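Local atomic coordinates of tyrosinase (Aspergillus oryzae, PDB entry 6JU8), a protein that probably oxidises L-tyrosine and L-dopa to L-dopaquinone with molecular oxygen at a dinuclear copper centre, a step of melanin biosynthesis. Residues L147-F152 with H375-R381; P19-R23 with N436-A440; R108-T112 with W432-Y437. The protein carries 1 engineered substitution. All blocks are in the same frame, centred on the assembly; numbering follows the deposited sequence. Where two conformers were deposited one is given.

Contact 1: L147-F152 with H375-R381; sequences LPYWDF and HHCNIDR. With CU (copper (II) ion), chain D.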
loop_
_atom_site.group_PDB
_atom_site.type_symbol
_atom_site.label_atom_id
_atom_site.label_comp_id
_atom_site.label_asym_id
_atom_site.label_seq_id
_atom_site.Cartn_x
_atom_site.Cartn_y
_atom_site.Cartn_z
ATOM N N LEU A 147 20.220 -14.556 -8.996
ATOM C CA LEU A 147 18.924 -14.102 -8.470
ATOM C C LEU A 147 18.924 -14.245 -6.951
ATOM O O LEU A 147 19.116 -15.342 -6.427
ATOM C CB LEU A 147 17.802 -14.973 -9.056
ATOM C CG LEU A 147 16.384 -14.570 -8.621
ATOM C CD1 LEU A 147 15.979 -13.236 -9.260
ATOM C CD2 LEU A 147 15.376 -15.661 -8.949
ATOM N N PRO A 148 18.695 -13.182 -6.208
ATOM C CA PRO A 148 18.615 -13.332 -4.745
ATOM C C PRO A 148 17.408 -14.134 -4.287
ATOM O O PRO A 148 16.395 -14.239 -4.978
ATOM C CB PRO A 148 18.482 -11.895 -4.256
ATOM C CG PRO A 148 18.991 -11.052 -5.388
ATOM C CD PRO A 148 18.548 -11.780 -6.636
ATOM N N TYR A 149 17.530 -14.697 -3.074
ATOM C CA TYR A 149 16.420 -15.441 -2.474
ATOM C C TYR A 149 15.832 -14.652 -1.317
ATOM O O TYR A 149 16.540 -13.930 -0.600
ATOM C CB TYR A 149 16.831 -16.867 -2.055
ATOM C CG TYR A 149 17.834 -16.928 -0.929
ATOM C CD1 TYR A 149 17.413 -16.969 0.400
ATOM C CD2 TYR A 149 19.197 -16.961 -1.201
ATOM C CE1 TYR A 149 18.324 -17.032 1.443
ATOM C CE2 TYR A 149 20.128 -17.012 -0.165
ATOM C CZ TYR A 149 19.684 -17.049 1.145
ATOM O OH TYR A 149 20.613 -17.091 2.168
ATOM N N TRP A 150 14.518 -14.838 -1.119
ATOM C CA TRP A 150 13.874 -14.316 0.088
ATOM C C TRP A 150 13.833 -15.382 1.170
ATOM O O TRP A 150 13.145 -16.399 1.035
ATOM C CB TRP A 150 12.454 -13.857 -0.237
ATOM C CG TRP A 150 11.646 -13.525 0.988
ATOM C CD1 TRP A 150 12.051 -12.817 2.079
ATOM C CD2 TRP A 150 10.278 -13.911 1.202
ATOM N NE1 TRP A 150 11.011 -12.745 2.980
ATOM C CE2 TRP A 150 9.920 -13.405 2.473
ATOM C CE3 TRP A 150 9.343 -14.644 0.466
ATOM C CZ2 TRP A 150 8.652 -13.596 3.024
ATOM C CZ3 TRP A 150 8.083 -14.839 1.016
ATOM C CH2 TRP A 150 7.754 -14.322 2.283
ATOM N N ASP A 151 14.594 -15.149 2.234
ATOM C CA ASP A 151 14.598 -16.100 3.344
ATOM C C ASP A 151 13.395 -15.844 4.242
ATOM O O ASP A 151 13.439 -15.094 5.223
ATOM C CB ASP A 151 15.907 -16.043 4.139
ATOM C CG ASP A 151 16.052 -17.322 4.973
ATOM O OD1 ASP A 151 15.036 -17.969 5.269
ATOM O OD2 ASP A 151 17.213 -17.669 5.284
ATOM N N PHE A 152 12.280 -16.474 3.873
ATOM C CA PHE A 152 11.018 -16.274 4.592
ATOM C C PHE A 152 11.072 -16.835 6.014
ATOM O O PHE A 152 10.172 -16.543 6.819
ATOM C CB PHE A 152 9.816 -16.819 3.808
ATOM C CG PHE A 152 9.912 -18.274 3.410
ATOM C CD1 PHE A 152 9.889 -19.280 4.370
ATOM C CD2 PHE A 152 10.048 -18.644 2.074
ATOM C CE1 PHE A 152 9.985 -20.622 3.984
ATOM C CE2 PHE A 152 10.110 -19.970 1.664
ATOM C CZ PHE A 152 10.083 -20.961 2.644
ATOM N N HIS A 375 10.570 -15.960 -3.615
ATOM C CA HIS A 375 10.064 -17.107 -2.849
ATOM C C HIS A 375 10.575 -18.410 -3.445
ATOM O O HIS A 375 11.129 -19.278 -2.746
ATOM C CB HIS A 375 8.532 -17.054 -2.860
ATOM C CG HIS A 375 7.864 -18.175 -2.143
ATOM N ND1 HIS A 375 8.284 -18.643 -0.918
ATOM C CD2 HIS A 375 6.739 -18.874 -2.488
ATOM C CE1 HIS A 375 7.452 -19.615 -0.554
ATOM N NE2 HIS A 375 6.507 -19.787 -1.477
ATOM N N HIS A 376 10.377 -18.587 -4.770
ATOM C CA HIS A 376 10.829 -19.844 -5.358
ATOM C C HIS A 376 12.338 -19.975 -5.362
ATOM O O HIS A 376 12.843 -21.099 -5.319
ATOM C CB HIS A 376 10.236 -20.007 -6.773
ATOM C CG HIS A 376 8.909 -20.722 -6.617
ATOM N ND1 HIS A 376 8.871 -22.077 -6.362
ATOM C CD2 HIS A 376 7.639 -20.278 -6.511
ATOM C CE1 HIS A 376 7.615 -22.442 -6.175
ATOM N NE2 HIS A 376 6.824 -21.356 -6.260
ATOM N N CYS A 377 13.084 -18.881 -5.350
ATOM C CA CYS A 377 14.521 -18.990 -5.189
ATOM C C CYS A 377 14.855 -19.587 -3.825
ATOM O O CYS A 377 15.709 -20.501 -3.727
ATOM C CB CYS A 377 15.165 -17.618 -5.478
ATOM S SG CYS A 377 16.969 -17.838 -5.599
ATOM N N ASN A 378 14.141 -19.197 -2.763
ATOM C CA ASN A 378 14.373 -19.859 -1.479
ATOM C C ASN A 378 13.849 -21.288 -1.454
ATOM O O ASN A 378 14.463 -22.145 -0.806
ATOM C CB ASN A 378 13.752 -19.091 -0.296
ATOM C CG ASN A 378 14.380 -19.557 1.008
ATOM O OD1 ASN A 378 15.616 -19.680 1.091
ATOM N ND2 ASN A 378 13.584 -19.843 2.023
ATOM N N ILE A 379 12.748 -21.597 -2.138
ATOM C CA ILE A 379 12.308 -23.003 -2.198
ATOM C C ILE A 379 13.382 -23.844 -2.878
ATOM O O ILE A 379 13.640 -24.988 -2.460
ATOM C CB ILE A 379 10.941 -23.099 -2.875
ATOM C CG1 ILE A 379 9.878 -22.347 -2.058
ATOM C CG2 ILE A 379 10.541 -24.542 -3.166
ATOM C CD1 ILE A 379 9.723 -22.858 -0.631
ATOM N N ASP A 380 14.038 -23.284 -3.896
ATOM C CA ASP A 380 15.152 -23.982 -4.546
ATOM C C ASP A 380 16.311 -24.204 -3.589
ATOM O O ASP A 380 16.926 -25.283 -3.567
ATOM C CB ASP A 380 15.624 -23.174 -5.773
ATOM C CG ASP A 380 16.547 -24.060 -6.600
ATOM O OD1 ASP A 380 16.015 -25.045 -7.155
ATOM O OD2 ASP A 380 17.769 -23.803 -6.654
ATOM N N ARG A 381 16.627 -23.181 -2.800
ATOM C CA ARG A 381 17.681 -23.259 -1.770
ATOM C C ARG A 381 17.364 -24.321 -0.719
ATOM O O ARG A 381 18.233 -25.108 -0.329
ATOM C CB ARG A 381 17.831 -21.857 -1.159
ATOM C CG ARG A 381 18.841 -21.821 0.010
ATOM C CD ARG A 381 19.059 -20.349 0.410
ATOM N NE ARG A 381 19.742 -20.238 1.689
ATOM C CZ ARG A 381 19.119 -20.297 2.872
ATOM N NH1 ARG A 381 17.798 -20.484 2.933
ATOM N NH2 ARG A 381 19.805 -20.195 3.996
HETATM CU CU CU D . 5.071 -21.171 -5.671
HETATM O O HOH W 1 14.761 -20.552 4.632
HETATM O O HOH W 2 4.182 -22.128 -7.529
#

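Contact 2: P19-R23 with N436-A440; sequences PLPIR and NYDYA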
loop_
_atom_site.group_PDB
_atom_site.type_symbol
_atom_site.label_atom_id
_atom_site.label_comp_id
_atom_site.label_asym_id
_atom_site.label_seq_id
_atom_site.Cartn_x
_atom_site.Cartn_y
_atom_site.Cartn_z
ATOM N N PRO A 19 33.782 -18.498 -10.804
ATOM C CA PRO A 19 33.345 -19.853 -10.459
ATOM C C PRO A 19 32.145 -19.863 -9.508
ATOM O O PRO A 19 32.184 -19.202 -8.469
ATOM C CB PRO A 19 34.566 -20.445 -9.757
ATOM C CG PRO A 19 35.365 -19.255 -9.318
ATOM C CD PRO A 19 35.130 -18.176 -10.335
ATOM N N LEU A 20 31.134 -20.629 -9.863
ATOM C CA LEU A 20 29.870 -20.830 -9.167
ATOM C C LEU A 20 29.461 -19.670 -8.274
ATOM O O LEU A 20 29.455 -19.773 -7.047
ATOM C CB LEU A 20 29.902 -22.123 -8.345
ATOM C CG LEU A 20 30.052 -23.409 -9.161
ATOM C CD1 LEU A 20 30.334 -24.593 -8.259
ATOM C CD2 LEU A 20 28.800 -23.635 -10.007
ATOM N N PRO A 21 29.060 -18.559 -8.869
ATOM C CA PRO A 21 28.555 -17.423 -8.071
ATOM C C PRO A 21 27.304 -17.798 -7.288
ATOM O O PRO A 21 26.505 -18.675 -7.620
ATOM C CB PRO A 21 28.246 -16.388 -9.153
ATOM C CG PRO A 21 29.178 -16.758 -10.278
ATOM C CD PRO A 21 29.054 -18.263 -10.316
ATOM N N ILE A 22 27.129 -17.082 -6.174
ATOM C CA ILE A 22 26.082 -17.430 -5.216
ATOM C C ILE A 22 24.862 -16.532 -5.320
ATOM O O ILE A 22 24.891 -15.309 -5.527
ATOM C CB ILE A 22 26.637 -17.400 -3.784
ATOM C CG1 ILE A 22 26.891 -15.998 -3.235
ATOM C CG2 ILE A 22 27.913 -18.232 -3.685
ATOM C CD1 ILE A 22 27.123 -15.982 -1.737
ATOM N N ARG A 23 23.708 -17.178 -5.147
ATOM C CA ARG A 23 22.420 -16.521 -4.937
ATOM C C ARG A 23 22.381 -16.078 -3.472
ATOM O O ARG A 23 22.388 -16.960 -2.596
ATOM C CB ARG A 23 21.284 -17.493 -5.260
ATOM C CG ARG A 23 21.113 -17.736 -6.757
ATOM C CD ARG A 23 20.089 -18.832 -7.024
ATOM N NE ARG A 23 19.832 -18.968 -8.468
ATOM C CZ ARG A 23 18.898 -19.778 -8.956
ATOM N NH1 ARG A 23 18.162 -20.512 -8.122
ATOM N NH2 ARG A 23 18.700 -19.869 -10.262
ATOM N N ASN A 436 25.129 -23.358 -12.990
ATOM C CA ASN A 436 26.102 -22.323 -12.715
ATOM C C ASN A 436 25.649 -21.316 -11.656
ATOM O O ASN A 436 25.869 -20.104 -11.788
ATOM C CB ASN A 436 26.504 -21.543 -13.978
ATOM C CG ASN A 436 27.840 -20.848 -13.769
ATOM O OD1 ASN A 436 28.652 -21.294 -12.949
ATOM N ND2 ASN A 436 28.128 -19.758 -14.473
ATOM N N TYR A 437 25.037 -21.785 -10.586
ATOM C CA TYR A 437 24.803 -20.989 -9.393
ATOM C C TYR A 437 24.997 -21.899 -8.185
ATOM O O TYR A 437 25.002 -23.131 -8.293
ATOM C CB TYR A 437 23.411 -20.360 -9.364
ATOM C CG TYR A 437 22.267 -21.349 -9.227
ATOM C CD1 TYR A 437 21.867 -21.815 -7.994
ATOM C CD2 TYR A 437 21.601 -21.830 -10.360
ATOM C CE1 TYR A 437 20.820 -22.730 -7.887
ATOM C CE2 TYR A 437 20.545 -22.725 -10.273
ATOM C CZ TYR A 437 20.160 -23.170 -9.018
ATOM O OH TYR A 437 19.109 -24.062 -8.937
ATOM N N ASP A 438 25.128 -21.253 -7.035
ATOM C CA ASP A 438 25.204 -22.026 -5.785
ATOM C C ASP A 438 24.609 -21.171 -4.666
ATOM O O ASP A 438 24.217 -20.016 -4.893
ATOM C CB ASP A 438 26.639 -22.418 -5.501
ATOM C CG ASP A 438 26.858 -23.648 -4.654
ATOM O OD1 ASP A 438 25.865 -24.207 -4.137
ATOM O OD2 ASP A 438 28.036 -24.033 -4.500
ATOM N N TYR A 439 24.514 -21.737 -3.470
ATOM C CA TYR A 439 24.099 -21.023 -2.266
ATOM C C TYR A 439 25.241 -21.051 -1.256
ATOM O O TYR A 439 25.929 -22.064 -1.138
ATOM C CB TYR A 439 22.849 -21.675 -1.649
ATOM C CG TYR A 439 21.704 -21.690 -2.644
ATOM C CD1 TYR A 439 20.987 -20.517 -2.890
ATOM C CD2 TYR A 439 21.366 -22.858 -3.329
ATOM C CE1 TYR A 439 19.937 -20.500 -3.797
ATOM C CE2 TYR A 439 20.318 -22.848 -4.244
ATOM C CZ TYR A 439 19.615 -21.672 -4.476
ATOM O OH TYR A 439 18.574 -21.630 -5.385
ATOM N N ALA A 440 25.438 -19.978 -0.513
ATOM C CA ALA A 440 26.499 -20.000 0.499
ATOM C C ALA A 440 26.364 -21.193 1.442
ATOM O O ALA A 440 27.360 -21.836 1.798
ATOM C CB ALA A 440 26.509 -18.730 1.332
HETATM O O HOH W 3 31.208 -21.758 -12.490
HETATM O O HOH W 4 30.183 -21.697 -4.941
HETATM O O HOH W 5 16.951 -22.447 -9.831
HETATM O O HOH W 6 23.623 -17.789 -0.355
#

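Contact 3: R108-T112 with W432-Y437; sequences RVYVT and WRSLNY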
loop_
_atom_site.group_PDB
_atom_site.type_symbol
_atom_site.label_atom_id
_atom_site.label_comp_id
_atom_site.label_asym_id
_atom_site.label_seq_id
_atom_site.Cartn_x
_atom_site.Cartn_y
_atom_site.Cartn_z
ATOM N N ARG A 108 12.876 -25.480 -10.128
ATOM C CA ARG A 108 14.303 -25.203 -10.226
ATOM C C ARG A 108 14.613 -24.671 -11.615
ATOM O O ARG A 108 15.349 -23.681 -11.764
ATOM C CB ARG A 108 15.107 -26.473 -9.915
ATOM C CG ARG A 108 16.620 -26.276 -10.133
ATOM C CD ARG A 108 17.443 -27.372 -9.451
ATOM N NE ARG A 108 17.429 -27.216 -8.004
ATOM C CZ ARG A 108 17.853 -28.093 -7.116
ATOM N NH1 ARG A 108 18.387 -29.262 -7.461
ATOM N NH2 ARG A 108 17.745 -27.801 -5.818
ATOM N N VAL A 109 14.064 -25.327 -12.651
ATOM C CA VAL A 109 14.317 -24.865 -14.022
ATOM C C VAL A 109 13.647 -23.525 -14.263
ATOM O O VAL A 109 14.226 -22.625 -14.904
ATOM C CB VAL A 109 13.846 -25.918 -15.044
ATOM C CG1 VAL A 109 14.143 -25.437 -16.472
ATOM C CG2 VAL A 109 14.503 -27.284 -14.853
ATOM N N TYR A 110 12.430 -23.324 -13.761
ATOM C CA TYR A 110 11.699 -22.065 -13.979
ATOM C C TYR A 110 12.466 -20.888 -13.413
ATOM O O TYR A 110 12.589 -19.849 -14.091
ATOM C CB TYR A 110 10.337 -22.183 -13.313
ATOM C CG TYR A 110 9.287 -21.167 -13.687
ATOM C CD1 TYR A 110 9.207 -20.581 -14.940
ATOM C CD2 TYR A 110 8.321 -20.810 -12.741
ATOM C CE1 TYR A 110 8.214 -19.668 -15.260
ATOM C CE2 TYR A 110 7.294 -19.924 -13.050
ATOM C CZ TYR A 110 7.260 -19.337 -14.309
ATOM O OH TYR A 110 6.230 -18.459 -14.573
ATOM N N VAL A 111 12.981 -21.032 -12.187
ATOM C CA VAL A 111 13.735 -19.928 -11.567
ATOM C C VAL A 111 15.008 -19.640 -12.366
ATOM O O VAL A 111 15.383 -18.477 -12.544
ATOM C CB VAL A 111 14.068 -20.272 -10.113
ATOM C CG1 VAL A 111 15.039 -19.246 -9.496
ATOM C CG2 VAL A 111 12.796 -20.327 -9.271
ATOM N N THR A 112 15.659 -20.680 -12.880
ATOM C CA THR A 112 16.873 -20.506 -13.671
ATOM C C THR A 112 16.558 -19.802 -14.986
ATOM O O THR A 112 17.336 -18.958 -15.451
ATOM C CB THR A 112 17.500 -21.876 -13.958
ATOM O OG1 THR A 112 17.926 -22.445 -12.711
ATOM C CG2 THR A 112 18.741 -21.770 -14.836
ATOM N N TRP A 432 22.366 -28.608 -8.832
ATOM C CA TRP A 432 21.997 -27.248 -9.224
ATOM C C TRP A 432 23.231 -26.519 -9.747
ATOM O O TRP A 432 23.100 -25.566 -10.515
ATOM C CB TRP A 432 21.319 -26.514 -8.054
ATOM C CG TRP A 432 22.229 -26.465 -6.861
ATOM C CD1 TRP A 432 23.120 -25.470 -6.558
ATOM C CD2 TRP A 432 22.339 -27.449 -5.821
ATOM N NE1 TRP A 432 23.783 -25.798 -5.381
ATOM C CE2 TRP A 432 23.317 -27.004 -4.920
ATOM C CE3 TRP A 432 21.691 -28.679 -5.591
ATOM C CZ2 TRP A 432 23.679 -27.731 -3.775
ATOM C CZ3 TRP A 432 22.059 -29.394 -4.459
ATOM C CH2 TRP A 432 23.036 -28.926 -3.579
ATOM N N ARG A 433 24.428 -26.955 -9.367
ATOM C CA ARG A 433 25.638 -26.261 -9.789
ATOM C C ARG A 433 25.857 -26.429 -11.284
ATOM O O ARG A 433 26.598 -25.668 -11.916
ATOM C CB ARG A 433 26.852 -26.716 -8.972
ATOM C CG ARG A 433 26.757 -26.252 -7.519
ATOM C CD ARG A 433 27.564 -27.133 -6.571
ATOM N NE ARG A 433 26.811 -28.376 -6.367
ATOM C CZ ARG A 433 26.501 -29.063 -5.283
ATOM N NH1 ARG A 433 26.880 -28.678 -4.067
ATOM N NH2 ARG A 433 25.787 -30.187 -5.393
ATOM N N SER A 434 25.190 -27.424 -11.876
ATOM C CA SER A 434 25.326 -27.542 -13.334
ATOM C C SER A 434 24.664 -26.366 -14.042
ATOM O O SER A 434 24.948 -26.149 -15.218
ATOM C CB SER A 434 24.729 -28.855 -13.841
ATOM O OG SER A 434 23.340 -28.849 -13.624
ATOM N N LEU A 435 23.803 -25.622 -13.346
ATOM C CA LEU A 435 23.155 -24.427 -13.891
ATOM C C LEU A 435 23.938 -23.166 -13.541
ATOM O O LEU A 435 23.472 -22.053 -13.752
ATOM C CB LEU A 435 21.713 -24.342 -13.356
ATOM C CG LEU A 435 20.822 -25.527 -13.748
ATOM C CD1 LEU A 435 19.498 -25.491 -12.996
ATOM C CD2 LEU A 435 20.618 -25.523 -15.261
ATOM N N ASN A 436 25.129 -23.358 -12.990
ATOM C CA ASN A 436 26.102 -22.323 -12.715
ATOM C C ASN A 436 25.649 -21.316 -11.656
ATOM O O ASN A 436 25.869 -20.104 -11.788
ATOM C CB ASN A 436 26.504 -21.543 -13.978
ATOM C CG ASN A 436 27.840 -20.848 -13.769
ATOM O OD1 ASN A 436 28.652 -21.294 -12.949
ATOM N ND2 ASN A 436 28.128 -19.758 -14.473
ATOM N N TYR A 437 25.037 -21.785 -10.586
ATOM C CA TYR A 437 24.803 -20.989 -9.393
ATOM C C TYR A 437 24.997 -21.899 -8.185
ATOM O O TYR A 437 25.002 -23.131 -8.293
ATOM C CB TYR A 437 23.411 -20.360 -9.364
ATOM C CG TYR A 437 22.267 -21.349 -9.227
ATOM C CD1 TYR A 437 21.867 -21.815 -7.994
ATOM C CD2 TYR A 437 21.601 -21.830 -10.360
ATOM C CE1 TYR A 437 20.820 -22.730 -7.887
ATOM C CE2 TYR A 437 20.545 -22.725 -10.273
ATOM C CZ TYR A 437 20.160 -23.170 -9.018
ATOM O OH TYR A 437 19.109 -24.062 -8.937
HETATM O O HOH W 5 16.951 -22.447 -9.831
#

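Contact 1: L147-F152 with H375-R381
In the dicopper core of the tyrosinase central domain, helix 371-389 carries a copper ligand and packs Cys377, Asn378 and Arg381 against the loop Leu147-Phe152. His376 points away from this loop, and its NE2 binds the copper ion at 1.9 Å; His332, His336 and a water are the other ligands. Toward the loop, Arg381 runs extended across Tyr149, with CD over the centre of the ring, 3.4 Å from the centroid, and the guanidinium nearly parallel to it, the planes 10° apart. At the base of the tyrosine, Cys377 SG meets Tyr149 CB at 3.7 Å. Asp151 OD2 and Arg381 NH1 form a long salt bridge in which the oxygen lies well out of the guanidinium plane; Tyr456 OH bonds to both side chains. Asn378 OD1 accepts from Arg381 NH1 on a lone pair at 3.0 Å, which fixes the amide with ND2 over one face of the Phe152 ring. That ring reaches back to the helix because CG sits between backbone N and carbonyl carbon (chi1 55°), and Ile379 CD1 touches its edge. A water donates to Asp151 OD1 at 2.7 Å and accepts from Asn378 ND2 at 2.9 Å.

Contact 2: P19-R23 with N436-A440
Arg23 N donates to Asp438 O at 2.9 Å in a nearly straight bond (163°), while Asp438 N returns a more bent one to Pro21 O at 3.0 Å. The side chain of Arg23 adds a third bond, from NH1 to Tyr439 OH at 3.0 Å. Its guanidinium lies flat on Tyr437, CZ standing 3.4 Å from the ring centroid with the planes only 2° apart, a stacked cation-pi pair. The extended chain from CG to NE carries the group there, and a salt bridge from NE to Glu115 helps hold it. Both tyrosine hydroxyls also bond to Asp380 of helix 371-389, whose long, weak ion pair with Arg23 NH1 probably helps. The backbone bonds, both made by Asp438, fall on either side of Ile22 in a single beta bridge between these two residues, tying the N-terminal arm before helix 26-34 to the loop after strand 420-423. The Tyr439 ring stands at 73° to the guanidinium, with CE1 against Arg23 CB. Farther out, waters link Leu20 N to Asn436 OD1 and Leu20 O to Asp438 OD2; Asn436 ND2 bonds to Ile12 O and Asp438 OD1 to Thr442. Nearer the solvent, Leu20 CD2 rests on Asn436 OD1 at 3.8 Å.

Contact 3: R108-T112 with W432-Y437
Arg108 and Thr112, one turn apart on helix 103-129, meet Trp432, Leu435 and Tyr437 without a direct hydrogen bond between the two segments. The polar link is a water that donates to Arg108 O at 2.8 Å and to Tyr437 OH at the same distance. Arg108 O also accepts hydrogen bonds from Thr112 N and Thr112 OG1, which come from opposite faces of its carbonyl plane; the hydroxyl bond, 3.0 Å long, turns OG1 back onto its own helix. This is the helix of the copper-binding signature, in which His107, a copper ligand, directly precedes Arg108, and the short 3-10 turn 432-435 covers its outer flank. Van der Waals contacts make up the rest. Arg108 bends at chi3 (-72°), bringing its guanidinium beneath Trp432 so that CB of the tryptophan lies 3.8 Å above the centre of one face. The indole plane makes 63° with the guanidinium, and NH1 meets it near the plane, at CE3, rather than over the ring. The charge is matched elsewhere: NE forms a salt bridge with Asp380, and NH1 bonds to Val429 and Gln387. Ahead of the bend, Arg108 CG touches Tyr437 OH at 3.5 Å, close to where the hydroxyl bonds to Asp380. Leu435 fills in beside it, CD1 reaching Thr112 OG1 at 3.4 Å and Arg108 CG at 4.1 Å, while CB faces Thr112 CG2.

How the contacts relate
Contact 1 is the most central, about 7 Å from the centre of the chain to its own centre, and wholly buried; contact 3 is also buried but lies farther out, and contact 2 is partly exposed. Contacts 2 and 3 share Asn436 and Tyr437, so one C-terminal loop meets the N-terminal arm and helix 103-129 together, with a common water between them. Asp380 joins all three: OD1 pairs with Arg108, and OD2 with the hydroxyls of Tyr437 and Tyr439. Only contact 2 has hydrogen bonds directly between its segments, two of them backbone to backbone; contacts 1 and 3 use waters and packing, with a long ion pair in contact 1, which alone includes a copper ligand.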